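Putative peptidase (Parabacteroides merdae, PDB 4L8K) probably hydrolyses peptide bonds as a serine peptidase of family S41. Local coordinates at residues A[51-56]-A[259-264]; A[89-94]-A[122-127]; A[239-244]-A[303-308]. All blocks are in the same frame, centred on the assembly; numbering follows the deposited sequence. Where two conformers were deposited one is given.

Contact 1: A[51-56]-A[259-264]; sequences YELFDI and NGWSVR. With PO4 (phosphate ion), chain E.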
loop_
_atom_site.group_PDB
_atom_site.type_symbol
_atom_site.label_atom_id
_atom_site.label_comp_id
_atom_site.label_asym_id
_atom_site.label_seq_id
_atom_site.Cartn_x
_atom_site.Cartn_y
_atom_site.Cartn_z
ATOM N N TYR A 51 -15.866 19.526 20.063
ATOM C CA TYR A 51 -14.738 18.664 20.433
ATOM C C TYR A 51 -15.221 17.328 20.987
ATOM O O TYR A 51 -14.651 16.294 20.661
ATOM C CB TYR A 51 -13.848 19.392 21.457
ATOM C CG TYR A 51 -13.356 20.730 20.950
ATOM C CD1 TYR A 51 -12.387 20.807 19.949
ATOM C CD2 TYR A 51 -13.877 21.920 21.446
ATOM C CE1 TYR A 51 -11.941 22.039 19.467
ATOM C CE2 TYR A 51 -13.421 23.157 20.990
ATOM C CZ TYR A 51 -12.456 23.212 19.997
ATOM O OH TYR A 51 -12.005 24.433 19.550
ATOM N N GLU A 52 -16.268 17.361 21.828
ATOM C CA GLU A 52 -16.891 16.163 22.401
ATOM C C GLU A 52 -17.530 15.322 21.285
ATOM O O GLU A 52 -17.388 14.097 21.275
ATOM C CB GLU A 52 -17.935 16.568 23.449
ATOM C CG GLU A 52 -17.304 17.242 24.660
ATOM C CD GLU A 52 -18.220 18.102 25.518
ATOM O OE1 GLU A 52 -19.374 18.364 25.106
ATOM O OE2 GLU A 52 -17.769 18.544 26.598
ATOM N N LEU A 53 -18.218 15.991 20.333
ATOM C CA LEU A 53 -18.839 15.346 19.182
ATOM C C LEU A 53 -17.755 14.676 18.324
ATOM O O LEU A 53 -17.912 13.520 17.928
ATOM C CB LEU A 53 -19.662 16.378 18.341
ATOM C CG LEU A 53 -20.286 15.820 17.032
ATOM C CD1 LEU A 53 -21.384 14.803 17.330
ATOM C CD2 LEU A 53 -20.798 16.925 16.146
ATOM N N PHE A 54 -16.647 15.402 18.063
ATOM C CA PHE A 54 -15.550 14.891 17.259
ATOM C C PHE A 54 -14.941 13.616 17.894
ATOM O O PHE A 54 -14.704 12.631 17.190
ATOM C CB PHE A 54 -14.467 15.969 17.005
ATOM C CG PHE A 54 -13.393 15.501 16.030
ATOM C CD1 PHE A 54 -12.310 14.772 16.473
ATOM C CD2 PHE A 54 -13.497 15.765 14.665
ATOM C CE1 PHE A 54 -11.368 14.286 15.570
ATOM C CE2 PHE A 54 -12.530 15.286 13.763
ATOM C CZ PHE A 54 -11.472 14.567 14.229
ATOM N N ASP A 55 -14.737 13.624 19.221
ATOM C CA ASP A 55 -14.182 12.452 19.907
ATOM C C ASP A 55 -15.088 11.225 19.815
ATOM O O ASP A 55 -14.593 10.129 19.532
ATOM C CB ASP A 55 -13.900 12.779 21.378
ATOM C CG ASP A 55 -12.642 13.588 21.589
ATOM O OD1 ASP A 55 -11.901 13.821 20.589
ATOM O OD2 ASP A 55 -12.370 13.957 22.747
ATOM N N ILE A 56 -16.408 11.404 20.036
ATOM C CA ILE A 56 -17.377 10.313 20.008
ATOM C C ILE A 56 -17.551 9.763 18.567
ATOM O O ILE A 56 -17.596 8.537 18.390
ATOM C CB ILE A 56 -18.709 10.756 20.679
ATOM C CG1 ILE A 56 -18.589 10.735 22.236
ATOM C CG2 ILE A 56 -19.932 9.985 20.196
ATOM C CD1 ILE A 56 -18.228 9.381 22.907
ATOM N N ASN A 259 -21.860 19.651 9.265
ATOM C CA ASN A 259 -21.008 20.641 9.974
ATOM C C ASN A 259 -19.698 20.989 9.208
ATOM O O ASN A 259 -18.851 21.718 9.729
ATOM C CB ASN A 259 -20.670 20.158 11.409
ATOM C CG ASN A 259 -19.828 18.891 11.492
ATOM O OD1 ASN A 259 -19.321 18.365 10.496
ATOM N ND2 ASN A 259 -19.730 18.323 12.682
ATOM N N GLY A 260 -19.526 20.445 8.011
ATOM C CA GLY A 260 -18.358 20.758 7.202
ATOM C C GLY A 260 -17.183 19.832 7.380
ATOM O O GLY A 260 -16.213 19.936 6.630
ATOM N N TRP A 261 -17.243 18.914 8.364
ATOM C CA TRP A 261 -16.184 17.920 8.532
ATOM C C TRP A 261 -16.277 16.933 7.393
ATOM O O TRP A 261 -17.322 16.847 6.742
ATOM C CB TRP A 261 -16.288 17.157 9.869
ATOM C CG TRP A 261 -16.270 17.975 11.124
ATOM C CD1 TRP A 261 -15.935 19.292 11.253
ATOM C CD2 TRP A 261 -16.621 17.519 12.436
ATOM N NE1 TRP A 261 -16.070 19.688 12.562
ATOM C CE2 TRP A 261 -16.495 18.620 13.312
ATOM C CE3 TRP A 261 -17.083 16.296 12.951
ATOM C CZ2 TRP A 261 -16.769 18.522 14.689
ATOM C CZ3 TRP A 261 -17.365 16.207 14.309
ATOM C CH2 TRP A 261 -17.221 17.314 15.157
ATOM N N SER A 262 -15.229 16.167 7.161
ATOM C CA SER A 262 -15.341 15.180 6.118
ATOM C C SER A 262 -14.917 13.804 6.644
ATOM O O SER A 262 -14.180 13.709 7.616
ATOM C CB SER A 262 -14.565 15.601 4.872
ATOM O OG SER A 262 -13.172 15.423 5.047
ATOM N N VAL A 263 -15.492 12.751 6.066
ATOM C CA VAL A 263 -15.162 11.358 6.365
ATOM C C VAL A 263 -14.570 10.746 5.092
ATOM O O VAL A 263 -15.075 10.994 4.003
ATOM C CB VAL A 263 -16.356 10.536 6.913
ATOM C CG1 VAL A 263 -17.554 10.525 5.947
ATOM C CG2 VAL A 263 -15.924 9.119 7.290
ATOM N N ARG A 264 -13.484 9.988 5.230
ATOM C CA ARG A 264 -12.837 9.320 4.104
ATOM C C ARG A 264 -12.564 7.864 4.472
ATOM O O ARG A 264 -12.386 7.543 5.661
ATOM C CB ARG A 264 -11.532 10.040 3.659
ATOM C CG ARG A 264 -10.389 10.049 4.683
ATOM C CD ARG A 264 -9.414 8.879 4.544
ATOM N NE ARG A 264 -8.547 8.986 3.364
ATOM C CZ ARG A 264 -8.131 7.953 2.629
ATOM N NH1 ARG A 264 -8.505 6.711 2.936
ATOM N NH2 ARG A 264 -7.326 8.150 1.592
HETATM P P PO4 E . -7.147 4.379 0.189
HETATM O O1 PO4 E . -8.527 3.871 -0.189
HETATM O O2 PO4 E . -6.091 3.290 -0.184
HETATM O O3 PO4 E . -6.865 5.695 -0.583
HETATM O O4 PO4 E . -7.098 4.618 1.715
#

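Contact 2: A[89-94]-A[122-127]; sequences ANFYKE and YVYYGS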
loop_
_atom_site.group_PDB
_atom_site.type_symbol
_atom_site.label_atom_id
_atom_site.label_comp_id
_atom_site.label_asym_id
_atom_site.label_seq_id
_atom_site.Cartn_x
_atom_site.Cartn_y
_atom_site.Cartn_z
ATOM N N ALA A 89 8.333 -1.207 12.383
ATOM C CA ALA A 89 8.666 -0.228 11.346
ATOM C C ALA A 89 9.239 -0.953 10.105
ATOM O O ALA A 89 8.749 -0.747 8.988
ATOM C CB ALA A 89 9.648 0.817 11.881
ATOM N N ASN A 90 10.217 -1.856 10.318
ATOM C CA ASN A 90 10.886 -2.685 9.275
ATOM C C ASN A 90 11.527 -1.855 8.185
ATOM O O ASN A 90 11.727 -2.341 7.056
ATOM C CB ASN A 90 9.922 -3.741 8.670
ATOM C CG ASN A 90 9.766 -4.948 9.573
ATOM O OD1 ASN A 90 10.712 -5.388 10.213
ATOM N ND2 ASN A 90 8.577 -5.486 9.679
ATOM N N PHE A 91 11.924 -0.615 8.545
ATOM C CA PHE A 91 12.617 0.339 7.666
ATOM C C PHE A 91 13.185 1.454 8.530
ATOM O O PHE A 91 12.486 1.945 9.413
ATOM C CB PHE A 91 11.667 0.930 6.579
ATOM C CG PHE A 91 12.347 1.890 5.630
ATOM C CD1 PHE A 91 13.052 1.421 4.524
ATOM C CD2 PHE A 91 12.324 3.259 5.869
ATOM C CE1 PHE A 91 13.724 2.303 3.669
ATOM C CE2 PHE A 91 12.997 4.148 5.019
ATOM C CZ PHE A 91 13.688 3.661 3.924
ATOM N N TYR A 92 14.445 1.838 8.288
ATOM C CA TYR A 92 15.126 2.928 8.985
ATOM C C TYR A 92 16.003 3.589 7.976
ATOM O O TYR A 92 16.878 2.929 7.388
ATOM C CB TYR A 92 15.944 2.434 10.210
ATOM C CG TYR A 92 15.106 1.682 11.225
ATOM C CD1 TYR A 92 14.361 2.363 12.186
ATOM C CD2 TYR A 92 15.007 0.290 11.185
ATOM C CE1 TYR A 92 13.570 1.673 13.109
ATOM C CE2 TYR A 92 14.210 -0.403 12.089
ATOM C CZ TYR A 92 13.505 0.290 13.056
ATOM O OH TYR A 92 12.735 -0.403 13.950
ATOM N N LYS A 93 15.750 4.871 7.724
ATOM C CA LYS A 93 16.501 5.686 6.769
ATOM C C LYS A 93 18.013 5.669 7.111
ATOM O O LYS A 93 18.843 5.525 6.213
ATOM C CB LYS A 93 15.922 7.125 6.782
ATOM C CG LYS A 93 16.713 8.199 6.031
ATOM C CD LYS A 93 16.471 8.194 4.515
ATOM C CE LYS A 93 17.086 9.383 3.790
ATOM N NZ LYS A 93 18.554 9.561 4.057
ATOM N N GLU A 94 18.355 5.762 8.408
ATOM C CA GLU A 94 19.744 5.784 8.897
ATOM C C GLU A 94 20.472 4.474 8.539
ATOM O O GLU A 94 21.651 4.516 8.188
ATOM C CB GLU A 94 19.797 6.045 10.423
ATOM C CG GLU A 94 19.184 7.376 10.840
ATOM C CD GLU A 94 17.664 7.516 10.913
ATOM O OE1 GLU A 94 16.933 6.500 10.790
ATOM O OE2 GLU A 94 17.212 8.670 11.106
ATOM N N TYR A 122 20.011 -2.032 -6.738
ATOM C CA TYR A 122 19.091 -1.665 -5.645
ATOM C C TYR A 122 18.372 -0.353 -6.004
ATOM O O TYR A 122 19.007 0.620 -6.389
ATOM C CB TYR A 122 19.813 -1.587 -4.283
ATOM C CG TYR A 122 18.953 -1.015 -3.161
ATOM C CD1 TYR A 122 18.043 -1.816 -2.468
ATOM C CD2 TYR A 122 19.003 0.341 -2.836
ATOM C CE1 TYR A 122 17.223 -1.288 -1.470
ATOM C CE2 TYR A 122 18.158 0.885 -1.864
ATOM C CZ TYR A 122 17.286 0.066 -1.171
ATOM O OH TYR A 122 16.482 0.613 -0.197
ATOM N N VAL A 123 17.042 -0.362 -5.921
ATOM C CA VAL A 123 16.221 0.829 -6.155
ATOM C C VAL A 123 15.380 1.101 -4.899
ATOM O O VAL A 123 14.733 0.197 -4.378
ATOM C CB VAL A 123 15.297 0.741 -7.429
ATOM C CG1 VAL A 123 14.529 2.046 -7.662
ATOM C CG2 VAL A 123 16.075 0.352 -8.690
ATOM N N TYR A 124 15.384 2.345 -4.428
ATOM C CA TYR A 124 14.447 2.779 -3.407
ATOM C C TYR A 124 13.467 3.761 -4.063
ATOM O O TYR A 124 13.873 4.764 -4.670
ATOM C CB TYR A 124 15.087 3.392 -2.154
ATOM C CG TYR A 124 14.022 3.741 -1.133
ATOM C CD1 TYR A 124 13.228 2.749 -0.561
ATOM C CD2 TYR A 124 13.753 5.064 -0.798
ATOM C CE1 TYR A 124 12.210 3.061 0.339
ATOM C CE2 TYR A 124 12.760 5.389 0.128
ATOM C CZ TYR A 124 11.967 4.383 0.669
ATOM O OH TYR A 124 10.937 4.663 1.526
ATOM N N TYR A 125 12.182 3.437 -3.980
ATOM C CA TYR A 125 11.127 4.287 -4.509
ATOM C C TYR A 125 10.187 4.633 -3.337
ATOM O O TYR A 125 9.316 3.842 -2.968
ATOM C CB TYR A 125 10.411 3.595 -5.689
ATOM C CG TYR A 125 9.479 4.531 -6.433
ATOM C CD1 TYR A 125 9.942 5.730 -6.967
ATOM C CD2 TYR A 125 8.142 4.211 -6.616
ATOM C CE1 TYR A 125 9.088 6.594 -7.656
ATOM C CE2 TYR A 125 7.284 5.061 -7.315
ATOM C CZ TYR A 125 7.769 6.240 -7.854
ATOM O OH TYR A 125 6.935 7.089 -8.531
ATOM N N GLY A 126 10.431 5.787 -2.723
ATOM C CA GLY A 126 9.715 6.214 -1.528
ATOM C C GLY A 126 8.300 6.712 -1.694
ATOM O O GLY A 126 7.540 6.732 -0.721
ATOM N N SER A 127 7.942 7.195 -2.888
ATOM C CA SER A 127 6.615 7.784 -3.092
ATOM C C SER A 127 6.143 7.660 -4.523
ATOM O O SER A 127 6.862 8.088 -5.417
ATOM C CB SER A 127 6.639 9.269 -2.700
ATOM O OG SER A 127 5.360 9.853 -2.905
#

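Contact 3: A[239-244]-A[303-308]; sequences TVMGDR and IEAAIG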
loop_
_atom_site.group_PDB
_atom_site.type_symbol
_atom_site.label_atom_id
_atom_site.label_comp_id
_atom_site.label_asym_id
_atom_site.label_seq_id
_atom_site.Cartn_x
_atom_site.Cartn_y
_atom_site.Cartn_z
ATOM N N THR A 239 9.870 -11.993 -6.346
ATOM C CA THR A 239 9.672 -12.442 -4.972
ATOM C C THR A 239 9.395 -11.185 -4.142
ATOM O O THR A 239 10.120 -10.200 -4.276
ATOM C CB THR A 239 10.860 -13.239 -4.426
ATOM O OG1 THR A 239 11.156 -14.305 -5.317
ATOM C CG2 THR A 239 10.595 -13.785 -3.023
ATOM N N VAL A 240 8.339 -11.203 -3.333
ATOM C CA VAL A 240 8.007 -10.119 -2.422
ATOM C C VAL A 240 8.545 -10.517 -1.046
ATOM O O VAL A 240 8.312 -11.628 -0.572
ATOM C CB VAL A 240 6.489 -9.759 -2.392
ATOM C CG1 VAL A 240 6.221 -8.609 -1.403
ATOM C CG2 VAL A 240 5.991 -9.388 -3.792
HETATM N N MSE A 241 9.291 -9.608 -0.413
HETATM C CA MSE A 241 9.911 -9.894 0.869
HETATM C C MSE A 241 9.710 -8.733 1.861
HETATM O O MSE A 241 9.685 -7.584 1.463
HETATM C CB MSE A 241 11.398 -10.163 0.604
HETATM C CG MSE A 241 12.252 -10.356 1.848
HETATM SE SE MSE A 241 14.079 -10.741 1.357
HETATM C CE MSE A 241 13.912 -12.303 0.345
ATOM N N GLY A 242 9.627 -9.067 3.143
ATOM C CA GLY A 242 9.497 -8.096 4.212
ATOM C C GLY A 242 8.286 -8.383 5.069
ATOM O O GLY A 242 8.162 -9.472 5.641
ATOM N N ASP A 243 7.370 -7.427 5.135
ATOM C CA ASP A 243 6.176 -7.581 5.962
ATOM C C ASP A 243 4.912 -7.323 5.141
ATOM O O ASP A 243 4.972 -6.833 3.996
ATOM C CB ASP A 243 6.252 -6.613 7.163
ATOM C CG ASP A 243 5.361 -6.940 8.367
ATOM O OD1 ASP A 243 4.677 -8.005 8.344
ATOM O OD2 ASP A 243 5.336 -6.134 9.319
ATOM N N ARG A 244 3.767 -7.697 5.729
ATOM C CA ARG A 244 2.456 -7.499 5.115
ATOM C C ARG A 244 2.293 -6.009 4.775
ATOM O O ARG A 244 2.672 -5.138 5.577
ATOM C CB ARG A 244 1.346 -7.999 6.065
ATOM C CG ARG A 244 -0.095 -7.897 5.546
ATOM C CD ARG A 244 -1.052 -8.466 6.594
ATOM N NE ARG A 244 -2.476 -8.394 6.239
ATOM C CZ ARG A 244 -3.097 -9.197 5.374
ATOM N NH1 ARG A 244 -2.418 -10.110 4.695
ATOM N NH2 ARG A 244 -4.398 -9.070 5.163
ATOM N N ILE A 303 17.175 -6.084 3.394
ATOM C CA ILE A 303 18.065 -5.897 2.240
ATOM C C ILE A 303 19.068 -7.079 2.170
ATOM O O ILE A 303 19.273 -7.635 1.085
ATOM C CB ILE A 303 18.770 -4.511 2.226
ATOM C CG1 ILE A 303 17.734 -3.360 2.119
ATOM C CG2 ILE A 303 19.818 -4.419 1.072
ATOM C CD1 ILE A 303 18.340 -1.894 2.310
ATOM N N GLU A 304 19.631 -7.498 3.339
ATOM C CA GLU A 304 20.610 -8.589 3.395
ATOM C C GLU A 304 20.021 -9.932 2.931
ATOM O O GLU A 304 20.672 -10.635 2.161
ATOM C CB GLU A 304 21.211 -8.737 4.793
ATOM C CG GLU A 304 22.055 -7.554 5.219
ATOM C CD GLU A 304 23.321 -7.279 4.432
ATOM O OE1 GLU A 304 23.822 -8.187 3.734
ATOM O OE2 GLU A 304 23.838 -6.150 4.554
ATOM N N ALA A 305 18.783 -10.264 3.367
ATOM C CA ALA A 305 18.100 -11.499 2.960
ATOM C C ALA A 305 17.838 -11.480 1.447
ATOM O O ALA A 305 18.065 -12.487 0.786
ATOM C CB ALA A 305 16.801 -11.666 3.733
ATOM N N ALA A 306 17.442 -10.305 0.905
ATOM C CA ALA A 306 17.174 -10.113 -0.522
ATOM C C ALA A 306 18.478 -10.301 -1.323
ATOM O O ALA A 306 18.472 -11.006 -2.340
ATOM C CB ALA A 306 16.565 -8.732 -0.758
ATOM N N ILE A 307 19.619 -9.735 -0.816
ATOM C CA ILE A 307 20.944 -9.873 -1.447
ATOM C C ILE A 307 21.325 -11.361 -1.450
ATOM O O ILE A 307 21.706 -11.869 -2.494
ATOM C CB ILE A 307 22.043 -8.980 -0.777
ATOM C CG1 ILE A 307 21.831 -7.477 -1.087
ATOM C CG2 ILE A 307 23.479 -9.425 -1.182
ATOM C CD1 ILE A 307 22.715 -6.512 -0.173
ATOM N N GLY A 308 21.161 -12.035 -0.299
ATOM C CA GLY A 308 21.453 -13.463 -0.155
ATOM C C GLY A 308 20.691 -14.339 -1.145
ATOM O O GLY A 308 21.266 -15.182 -1.841
#

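Contact 1: A[51-56]-A[259-264]
An edge-to-face aromatic pair, Phe54 with Trp261, joins helix 50-61 to the turn that leads into strand 262-266, the middle strand of a three-stranded antiparallel sheet. The ring centroid of Phe54 lies 5.3 Å from that of the six-membered ring of Trp261, and the planes are turned 73° apart. Phe54 offers its CD2 edge, with CD2 standing 3.8 Å above the indole plane of Trp261, toward the rim. CG of Phe54 is anti to the backbone N (chi1 -173°), which turns the ring so that CD2 comes over the indole; CB, placed by the helix backbone, meets the indole too. Trp261 pushes its outer corner against the helix: CH2 is 3.6 Å from Phe54 CB. The same CH2 comes to 3.5 Å from Phe54 N, so the indole reaches the helix backbone itself. Leu53 adds an apolar contact, its CD2 lying 3.7 Å from CH2 of Trp261. On the indole face opposite Phe54 sits the side-chain amide of Asn259, with ND2 3.1 Å above the Trp261 plane and over its centre. Trp261 is therefore held between an aromatic edge and an amide. An Asx turn fixes that amide: Trp261 N donates to Asn259 OD1 at 3.0 Å with an N-H...O angle of 161°, approaching from above the carbonyl plane. Gly260, between them, has a positive phi at which a CB would run into the carbonyl O of Asn259. Phe75 also meets Phe54 edge-to-face. Farther along the strand, Arg264 turns its guanidinium edge to a phosphate ion that was probably picked up from the crystallisation solution. Arg264 NH1 gives the stronger bond, to phosphate O4 at 2.8 Å; NH2 makes a weak one to O3.

Contact 2: A[89-94]-A[122-127]
Phe91 and Tyr124 approach each other head-on, one from the turn before helix 93-100 and the other from strand 120-125. The planes are nearly parallel, 15° apart. The rings are displaced until little of one lies over the other, with the centroids of Phe91 and Tyr124 5.2 Å apart. The contact is thus made by the outer ring atoms. Tyr124 can be followed outward. Its CB leaves the strand toward segment 89-94, and CG lies anti to the backbone N (chi1 -177°), which carries the ring out to Phe91. Halfway along, the ring is flanked by the backbone of the next turn, where Gly126 N stands 3.7 Å above the Tyr124 plane, near the rim. CE1 of Tyr124 is 3.7 Å from CE1 of Phe91. One atom on, CZ of Tyr124 lies 3.8 Å from CZ of Phe91. At the tip, OH of Tyr124 lies 3.8 Å from the same CZ of Phe91, but its polar bond goes to the carbonyl O of Arg155. That bond probably limits rotation of the tyrosine ring. An alanine in place of Tyr124 is likely to leave the Arg155 carbonyl without its hydroxyl mate and open a gap beside CE1 and CZ of Phe91. Gln96 of helix 93-100 touches both rings, and NH1 of Arg155 also bonds Asn90 O. The turn before the helix is thereby tied to the same loop as the strand. Strand 120-125 pairs antiparallel with strand 110-115 and parallel with strand 149-153, at the edge of the parallel run of a seven-stranded mixed sheet, consistent with the ClpP/crotonase clan of S41 peptidases.

Contact 3: A[239-244]-A[303-308]
Strand 238-242 passes beside helix 301-311, and the two backbones come nearest at Met241 and Ala306, whose CA atoms are 7.4 Å apart. One long side chain bridges this space. Met241, deposited as selenomethionine, runs out nearly straight (chi1 174°, chi2 178°) and then bends at the selenium (chi3 -60°). The selenium touches two neighbouring alanines of the helix. SE of Met241 lies 3.7 Å from CB of Ala305 and 3.8 Å from CB of Ala306. It comes closer still to the helix backbone, 3.4 Å from N of Ala306. The terminal CE lies along the same stretch of backbone, 4.0 Å from CA of Ala306. The small methyls of Ala305 and Ala306 let the selenium sit this close to the helix. Ile302 and Leu309 of the same helix also touch Met241, and Ile214 of strand 213-217 meets both Met241 and Ala306. The contact is apolar and buried. Strand 238-242 pairs in parallel with strands 213-217 and 286-287, and Ala306 also reaches Ile151 of strand 149-153. This is the packing of a helix on the parallel part of an alpha/beta sheet.

From the N terminus, the chain enters contact 1 at 51-56, in helix 50-61. It next runs through contact 2, which closes a short loop between 89-94 and 122-127 and nests inside the long loop of contact 1. Segment 239-244 then opens contact 3 before 259-264 closes contact 1, so these two cross; contact 3 closes only at helix 301-311, near the C terminus. Contacts 2 and 3 both reach the seven-stranded mixed sheet, with centres 12 Å apart, and touch through Asn90 and Asp243. Contact 1 lies about 34 Å from contact 2, centre to centre, and ties helix 50-61 to the turn before strand 262-266 of a separate three-stranded sheet.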